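Local coordinates for protein peptidase S15/CocE/NonD (Thaumarchaeota archaeon SCGC AB-539-E09, PDB 4PF1) that probably acts as a serine aminopeptidase of the S15 family, cleaving residues from the amino end of peptides with an alpha/beta-hydrolase catalytic domain, at residues D194-M199 with L208-N213. Numbering follows the deposited sequence.
Sequences DDWFHM and LPYAYN
The six-membered ring of W196 and the phenol ring of Y210 meet at a slant, their centroids 5.7 Å apart and their planes at 40°, neither stacked nor edge-to-face. W196 offers an edge: its corner CH2 lies 3.6 Å from both CD1 and CE1 of Y210, with CD1 near the indole plane, and CZ3 of W196 follows at 3.9 Å from the same CD1. One indole face is covered by its own neighbour, D195 CB, 3.8 Å above the ring centre, and F255 meets the indole edge-to-face. On the helix side, with chi1 at 179°, Y210 carries its ring out opposite the backbone N, off helix 204-215 toward 194-199, and brings CD1 and CE1 against the indole. Within 194-199, the H198 side chain reaches back to D194 O: NE2 donates over 2.8 Å to a lone pair in the carbonyl plane, with a bent N-H...O angle of 132°. The other imidazole nitrogen, ND1, is hydrogen-bonded to D531 OD1 in strand 525-534, so both nitrogens have partners and the turn of the ring is restricted. No hydrogen bond joins 194-199 to 208-213; the contact is carbon against carbon and buries just 80 Å². The hydroxyl of Y210 is hydrogen-bonded to that of Y69; a glycerol lies close to the side chain, and S161, H328 and D295, which have the geometry of a Ser-His-Asp triad, are near without touching it. The chemistry therefore implies a phenol met by carbon on its CD1/CE1 side and by Y69 at its hydroxyl, probably bordering the active-site pocket.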
# COMPACT_ATOMS: atom_id res chain seq x y z
N ASP A 194 1.88 14.97 -31.66
CA ASP A 194 0.99 14.02 -31.02
C ASP A 194 1.73 12.69 -30.68
O ASP A 194 2.59 12.70 -29.81
CB ASP A 194 -0.31 13.81 -31.81
CG ASP A 194 -1.32 14.95 -31.64
OD1 ASP A 194 -1.32 15.59 -30.56
OD2 ASP A 194 -2.12 15.19 -32.57
N ASP A 195 1.38 11.56 -31.32
CA ASP A 195 1.88 10.24 -30.92
C ASP A 195 3.26 9.81 -31.46
O ASP A 195 4.01 9.19 -30.70
CB ASP A 195 0.87 9.15 -31.30
CG ASP A 195 -0.40 9.23 -30.50
OD1 ASP A 195 -0.37 8.91 -29.29
OD2 ASP A 195 -1.44 9.60 -31.08
N TRP A 196 3.53 9.99 -32.76
CA TRP A 196 4.74 9.43 -33.39
C TRP A 196 5.98 10.32 -33.25
O TRP A 196 7.06 9.80 -32.98
CB TRP A 196 4.47 9.07 -34.86
CG TRP A 196 3.07 8.58 -35.14
CD1 TRP A 196 2.16 9.13 -35.99
CD2 TRP A 196 2.40 7.48 -34.48
NE1 TRP A 196 0.97 8.45 -35.92
CE2 TRP A 196 1.09 7.43 -35.00
CE3 TRP A 196 2.79 6.55 -33.50
CZ2 TRP A 196 0.17 6.45 -34.61
CZ3 TRP A 196 1.86 5.60 -33.09
CH2 TRP A 196 0.57 5.56 -33.63
N PHE A 197 5.83 11.64 -33.45
CA PHE A 197 6.93 12.60 -33.32
C PHE A 197 6.47 13.88 -32.62
O PHE A 197 5.29 14.23 -32.70
CB PHE A 197 7.51 13.01 -34.71
CG PHE A 197 7.98 11.92 -35.66
CD1 PHE A 197 7.07 11.21 -36.44
CD2 PHE A 197 9.34 11.74 -35.90
CE1 PHE A 197 7.51 10.26 -37.36
CE2 PHE A 197 9.78 10.78 -36.83
CZ PHE A 197 8.86 10.05 -37.55
N HIS A 198 7.42 14.60 -31.99
CA HIS A 198 7.21 15.93 -31.42
C HIS A 198 8.23 16.85 -32.06
O HIS A 198 9.42 16.77 -31.76
CB HIS A 198 7.33 15.94 -29.88
CG HIS A 198 6.09 15.48 -29.18
ND1 HIS A 198 5.72 16.01 -27.96
CD2 HIS A 198 5.20 14.52 -29.52
CE1 HIS A 198 4.63 15.37 -27.60
NE2 HIS A 198 4.28 14.46 -28.50
N MET A 199 7.77 17.66 -33.04
CA MET A 199 8.60 18.59 -33.83
C MET A 199 9.86 17.88 -34.42
O MET A 199 10.97 18.42 -34.38
CB MET A 199 8.97 19.84 -33.00
CG MET A 199 7.80 20.80 -32.82
SD MET A 199 8.13 22.16 -31.67
CE MET A 199 7.79 21.36 -30.09
N LEU A 208 6.97 1.96 -32.11
CA LEU A 208 7.37 0.59 -32.48
C LEU A 208 6.49 -0.52 -31.83
O LEU A 208 5.93 -1.31 -32.58
CB LEU A 208 8.86 0.33 -32.22
CG LEU A 208 9.87 1.21 -32.98
CD1 LEU A 208 11.29 0.83 -32.62
CD2 LEU A 208 9.68 1.10 -34.48
N PRO A 209 6.33 -0.60 -30.47
CA PRO A 209 5.48 -1.67 -29.90
C PRO A 209 4.02 -1.57 -30.36
O PRO A 209 3.40 -2.60 -30.61
CB PRO A 209 5.60 -1.46 -28.39
CG PRO A 209 6.86 -0.67 -28.21
CD PRO A 209 6.93 0.22 -29.40
N TYR A 210 3.50 -0.34 -30.50
CA TYR A 210 2.12 -0.09 -30.93
C TYR A 210 1.89 -0.52 -32.38
O TYR A 210 0.89 -1.19 -32.66
CB TYR A 210 1.75 1.39 -30.74
CG TYR A 210 0.34 1.73 -31.17
CD1 TYR A 210 0.08 2.22 -32.44
CD2 TYR A 210 -0.73 1.60 -30.29
CE1 TYR A 210 -1.21 2.54 -32.84
CE2 TYR A 210 -2.03 1.93 -30.67
CZ TYR A 210 -2.27 2.40 -31.95
OH TYR A 210 -3.54 2.73 -32.34
N ALA A 211 2.80 -0.15 -33.31
CA ALA A 211 2.69 -0.56 -34.71
C ALA A 211 2.77 -2.09 -34.83
O ALA A 211 2.01 -2.68 -35.58
CB ALA A 211 3.78 0.09 -35.55
N TYR A 212 3.63 -2.72 -34.01
CA TYR A 212 3.79 -4.18 -33.97
C TYR A 212 2.50 -4.86 -33.52
O TYR A 212 2.00 -5.72 -34.22
CB TYR A 212 4.95 -4.55 -33.02
CG TYR A 212 5.38 -6.00 -33.10
CD1 TYR A 212 4.77 -6.97 -32.31
CD2 TYR A 212 6.46 -6.39 -33.89
CE1 TYR A 212 5.19 -8.31 -32.35
CE2 TYR A 212 6.89 -7.72 -33.93
CZ TYR A 212 6.25 -8.67 -33.16
OH TYR A 212 6.67 -9.98 -33.19
N ASN A 213 1.97 -4.46 -32.35
CA ASN A 213 0.76 -5.04 -31.75
C ASN A 213 -0.48 -4.86 -32.63
O ASN A 213 -1.19 -5.83 -32.88
CB ASN A 213 0.51 -4.44 -30.35
CG ASN A 213 1.54 -4.85 -29.32
OD1 ASN A 213 2.19 -5.89 -29.44
ND2 ASN A 213 1.71 -4.04 -28.29